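Local coordinates for beta-microseminoprotein (Homo sapiens, PDB 3IX0), which is a secreted, disulfide-rich protein of seminal plasma that forms a homodimer, interacts with PI16 and probably binds immunoglobulins, at residues B[5-10]-B[16-21]; B[35-40]-B[71-76]. All blocks are in the same frame, centred on the assembly; numbering follows the deposited sequence.

In the fold
Both contacts reach the four-stranded antiparallel sheet of the N-terminal half, but from different places. Interaction 1 lies on the surface, about 19 Å from the centre of the chain; it ties the loop after strand 2-6, an outer strand of that sheet within the chain, to the residues leading into, and forming, the short strand 18-19. Interaction 2, centred about 5 Å from the chain's centre and partly buried, joins the start of strand 38-42 to the hairpin of strands 64-69 and 74-79. Their centres stand 22 Å apart. At the periphery, an asparagine amide, backbone carbonyls and a water do the work; between the two halves, where 35-40 and 71-76 barely meet, one covalent disulfide takes their place.

Interaction 1: B[5-10]-B[16-21]; sequences IPNEGV and RKCMDL
An Asx turn at Asn7, just past strand 2-6, meets the backbone of Arg16 through its amide. With CG anti to the backbone N (chi1 179°), ND2 points at Arg16 O, 3.0 Å away and close to the amide plane, in a nearly straight bond (164°). It also donates to the carbonyls of Tyr43 and Glu44, so two N-H groups serve three acceptors and at least one is shared. Asn7 OD1 closes the turn, taking Gly9 N from above its carbonyl plane, and accepts a second bond from a water that in turn receives Met19 N at 3.0 Å. Over one amide face sits Cys18 SG, 3.6 Å from Asn7 CG; this sulfur is disulfide-bonded to Cys42. Glycine suits position 9: phi is positive, and a side chain would crowd Arg16 CA, while Gly9 CA makes a C-H...O contact of 3.5 Å with Lys17 O. Val10 CG2 rests on Met19 CB at 3.7 Å. A leucine in place of Asn7 would probably leave Arg16 O without its donor and the turn at Gly9 N unclosed. A carboxamide, donor and acceptor at once, can thus close its own turn and bind a second loop's carbonyl.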
# COMPACT_ATOMS: atom_id res chain seq x y z
N ILE B 5 11.04 -3.38 5.73
CA ILE B 5 11.95 -3.43 6.86
C ILE B 5 13.25 -4.05 6.37
O ILE B 5 13.29 -4.68 5.30
CB ILE B 5 11.41 -4.31 8.00
CG1 ILE B 5 10.98 -5.66 7.44
CG2 ILE B 5 10.26 -3.61 8.70
CD1 ILE B 5 10.61 -6.70 8.49
N PRO B 6 14.32 -3.86 7.14
CA PRO B 6 15.63 -4.39 6.79
C PRO B 6 15.58 -5.90 6.71
O PRO B 6 14.82 -6.50 7.45
CB PRO B 6 16.50 -4.00 7.99
CG PRO B 6 15.78 -2.84 8.65
CD PRO B 6 14.33 -3.12 8.42
N ASN B 7 16.35 -6.48 5.81
CA ASN B 7 16.58 -7.92 5.82
C ASN B 7 17.84 -8.24 6.65
O ASN B 7 18.96 -7.97 6.23
CB ASN B 7 16.74 -8.44 4.40
CG ASN B 7 17.02 -9.93 4.37
OD1 ASN B 7 16.79 -10.61 5.36
ND2 ASN B 7 17.52 -10.44 3.24
N GLU B 8 17.67 -8.79 7.84
CA GLU B 8 18.85 -9.15 8.63
C GLU B 8 19.35 -10.54 8.31
O GLU B 8 20.43 -10.93 8.74
CB GLU B 8 18.58 -9.01 10.12
CG GLU B 8 18.57 -7.58 10.59
CD GLU B 8 18.71 -7.47 12.08
OE1 GLU B 8 18.44 -8.48 12.78
OE2 GLU B 8 19.11 -6.38 12.56
N GLY B 9 18.58 -11.29 7.52
CA GLY B 9 18.89 -12.67 7.22
C GLY B 9 18.83 -13.45 8.51
O GLY B 9 18.21 -13.00 9.49
N VAL B 10 19.46 -14.62 8.53
CA VAL B 10 19.57 -15.40 9.76
C VAL B 10 21.03 -15.53 10.17
O VAL B 10 21.80 -16.25 9.55
CB VAL B 10 18.94 -16.80 9.60
CG1 VAL B 10 18.96 -17.54 10.92
CG2 VAL B 10 17.52 -16.68 9.07
N ARG B 16 21.78 -15.05 3.04
CA ARG B 16 20.91 -13.98 3.54
C ARG B 16 19.43 -14.21 3.26
O ARG B 16 18.63 -13.26 3.22
CB ARG B 16 21.33 -12.61 2.98
CG ARG B 16 22.78 -12.24 3.23
CD ARG B 16 23.75 -12.98 2.31
NE ARG B 16 23.64 -12.64 0.89
CZ ARG B 16 22.94 -13.33 0.00
NH1 ARG B 16 22.27 -14.41 0.38
NH2 ARG B 16 22.90 -12.95 -1.27
N LYS B 17 19.06 -15.46 3.05
CA LYS B 17 17.66 -15.81 2.91
C LYS B 17 16.86 -15.07 3.98
O LYS B 17 17.29 -14.95 5.11
CB LYS B 17 17.49 -17.31 3.06
CG LYS B 17 18.15 -18.12 1.95
CD LYS B 17 17.61 -19.55 1.89
CE LYS B 17 18.29 -20.34 0.79
NZ LYS B 17 19.57 -20.92 1.27
N CYS B 18 15.69 -14.56 3.60
CA CYS B 18 14.83 -13.87 4.56
C CYS B 18 14.08 -14.89 5.40
O CYS B 18 13.52 -15.85 4.87
CB CYS B 18 13.81 -12.97 3.84
SG CYS B 18 14.51 -11.80 2.65
N MET B 19 14.05 -14.67 6.71
CA MET B 19 13.20 -15.47 7.58
C MET B 19 11.88 -14.77 7.85
O MET B 19 11.86 -13.58 8.15
CB MET B 19 13.89 -15.79 8.91
CG MET B 19 12.96 -16.54 9.87
SD MET B 19 13.78 -17.55 11.12
CE MET B 19 14.31 -18.96 10.13
N ASP B 20 10.78 -15.51 7.75
CA ASP B 20 9.47 -14.93 8.03
C ASP B 20 9.09 -15.15 9.49
O ASP B 20 9.89 -15.63 10.29
CB ASP B 20 8.39 -15.44 7.06
CG ASP B 20 8.02 -16.90 7.28
OD1 ASP B 20 8.26 -17.43 8.38
OD2 ASP B 20 7.46 -17.53 6.34
N LEU B 21 7.87 -14.77 9.85
CA LEU B 21 7.47 -14.82 11.25
C LEU B 21 7.22 -16.26 11.71
O LEU B 21 7.40 -16.57 12.89
CB LEU B 21 6.26 -13.91 11.49
CG LEU B 21 6.51 -12.42 11.21
CD1 LEU B 21 5.24 -11.58 11.37
CD2 LEU B 21 7.62 -11.88 12.11
O HOH W 1 15.62 -12.20 7.53

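Interaction 2: B[35-40]-B[71-76]; sequences DNCETC and EDCKYI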
# COMPACT_ATOMS: atom_id res chain seq x y z
N ASP B 35 -0.30 -16.24 5.95
CA ASP B 35 -1.57 -16.79 6.40
C ASP B 35 -2.50 -15.71 6.91
O ASP B 35 -3.48 -15.99 7.61
CB ASP B 35 -1.34 -17.88 7.46
CG ASP B 35 -0.76 -19.14 6.86
OD1 ASP B 35 -1.15 -19.49 5.72
OD2 ASP B 35 0.08 -19.79 7.52
N ASN B 36 -2.20 -14.46 6.58
CA ASN B 36 -3.07 -13.36 6.99
C ASN B 36 -3.24 -12.40 5.83
O ASN B 36 -3.15 -11.17 5.99
CB ASN B 36 -2.54 -12.67 8.25
CG ASN B 36 -1.32 -11.81 7.99
OD1 ASN B 36 -0.37 -12.22 7.30
ND2 ASN B 36 -1.34 -10.60 8.54
N CYS B 37 -3.47 -12.98 4.66
CA CYS B 37 -3.84 -12.19 3.48
C CYS B 37 -2.80 -11.12 3.14
O CYS B 37 -3.15 -9.96 2.88
CB CYS B 37 -5.22 -11.56 3.69
SG CYS B 37 -6.52 -12.84 3.87
N GLU B 38 -1.53 -11.50 3.16
CA GLU B 38 -0.48 -10.61 2.69
C GLU B 38 0.38 -11.27 1.65
O GLU B 38 0.53 -12.50 1.61
CB GLU B 38 0.42 -10.14 3.84
CG GLU B 38 -0.31 -9.38 4.94
CD GLU B 38 0.60 -9.06 6.13
OE1 GLU B 38 1.63 -9.73 6.28
OE2 GLU B 38 0.28 -8.14 6.91
N THR B 39 0.96 -10.44 0.81
CA THR B 39 2.00 -10.89 -0.09
C THR B 39 3.31 -10.20 0.32
O THR B 39 3.38 -8.96 0.41
CB THR B 39 1.65 -10.64 -1.58
OG1 THR B 39 2.80 -10.88 -2.38
CG2 THR B 39 1.19 -9.19 -1.82
N CYS B 40 4.32 -11.01 0.59
CA CYS B 40 5.63 -10.52 1.01
C CYS B 40 6.69 -10.86 -0.02
O CYS B 40 6.60 -11.87 -0.70
CB CYS B 40 6.03 -11.19 2.33
SG CYS B 40 4.96 -10.77 3.69
N GLU B 71 -10.91 -16.47 4.27
CA GLU B 71 -10.50 -17.51 3.33
C GLU B 71 -10.30 -16.97 1.91
O GLU B 71 -9.54 -17.53 1.14
CB GLU B 71 -11.51 -18.66 3.32
CG GLU B 71 -12.97 -18.23 3.02
CD GLU B 71 -13.71 -17.59 4.22
OE1 GLU B 71 -14.84 -17.10 4.01
OE2 GLU B 71 -13.19 -17.57 5.36
N ASP B 72 -10.99 -15.89 1.57
CA ASP B 72 -10.84 -15.31 0.23
C ASP B 72 -10.12 -13.97 0.31
O ASP B 72 -10.06 -13.23 -0.68
CB ASP B 72 -12.22 -15.09 -0.41
CG ASP B 72 -12.95 -16.41 -0.75
OD1 ASP B 72 -12.29 -17.44 -0.99
OD2 ASP B 72 -14.20 -16.41 -0.80
N CYS B 73 -9.60 -13.64 1.49
CA CYS B 73 -8.93 -12.37 1.69
C CYS B 73 -9.69 -11.23 1.07
O CYS B 73 -9.10 -10.41 0.37
CB CYS B 73 -7.53 -12.42 1.09
SG CYS B 73 -6.50 -13.54 1.94
N LYS B 74 -11.00 -11.19 1.28
CA LYS B 74 -11.79 -10.08 0.75
C LYS B 74 -13.02 -9.76 1.59
O LYS B 74 -13.42 -10.54 2.45
CB LYS B 74 -12.23 -10.38 -0.68
CG LYS B 74 -13.19 -11.57 -0.79
CD LYS B 74 -14.01 -11.54 -2.08
CE LYS B 74 -15.09 -12.61 -2.08
NZ LYS B 74 -15.80 -12.70 -3.38
N TYR B 75 -13.63 -8.62 1.30
CA TYR B 75 -14.90 -8.25 1.90
C TYR B 75 -16.05 -8.45 0.93
O TYR B 75 -15.89 -8.31 -0.27
CB TYR B 75 -14.91 -6.77 2.25
CG TYR B 75 -14.14 -6.41 3.47
CD1 TYR B 75 -12.81 -6.02 3.38
CD2 TYR B 75 -14.74 -6.44 4.71
CE1 TYR B 75 -12.09 -5.67 4.51
CE2 TYR B 75 -14.03 -6.09 5.86
CZ TYR B 75 -12.72 -5.71 5.75
OH TYR B 75 -12.03 -5.38 6.88
N ILE B 76 -17.22 -8.75 1.48
CA ILE B 76 -18.45 -8.56 0.75
C ILE B 76 -19.18 -7.40 1.43
O ILE B 76 -18.91 -7.08 2.58
CB ILE B 76 -19.32 -9.83 0.73
CG1 ILE B 76 -19.62 -10.32 2.14
CG2 ILE B 76 -18.61 -10.93 -0.07
CD1 ILE B 76 -20.83 -11.24 2.22
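Cys37 and Cys73 each turn SG beside their own backbone N and anti to the carbonyl carbon (chi1 -63° and -67°), which aims each sulfur at the other segment. There Cys37 SG and Cys73 SG are bonded at 2.1 Å. The torsion about the S-S bond is -83°, close to the perpendicular setting that keeps the sulfur lone pairs apart, and the torsions about both CB-SG bonds are negative too. All five having the same sign, the bridge is a left-handed spiral, which holds Cys37 CB 3.6 Å from Cys73 CB and the two CA atoms 5.4 Å apart. Each sulfur thereby lies close to the far CB as well, Cys73 SG at 2.9 Å from Cys37 CB and Cys37 SG at 3.0 Å from Cys73 CB. Both cysteines have positive phi, so each leaves the extended path just ahead of a strand and presents its side chain at a bend. At Cys73 that bend is a G1 beta bulge, Cys73 and Lys74 both facing Lys69 in the hairpin of strands 64-69 and 74-79; at Cys37 it leads into strand 38-42 of the four-stranded Greek key sheet. The disulfide therefore connects the N-terminal sheet to the C-terminal hairpin, and it is the sole close contact of 35-40 with 71-76. Cysteine suits this junction because the two segments meet at this one residue pair, and a covalent bond can join them without strand pairing. The Cys37 end is buried, packing on Val53, which Tyr75 of the hairpin also touches, and its backbone is hydrogen-bonded to Leu52. Around it the bend is tied down locally: Thr34 OG1 bonds both Glu38 N and Asn36 OD1, while Asn36 ND2 makes a weak bond of 3.4 Å to Glu38 OE2.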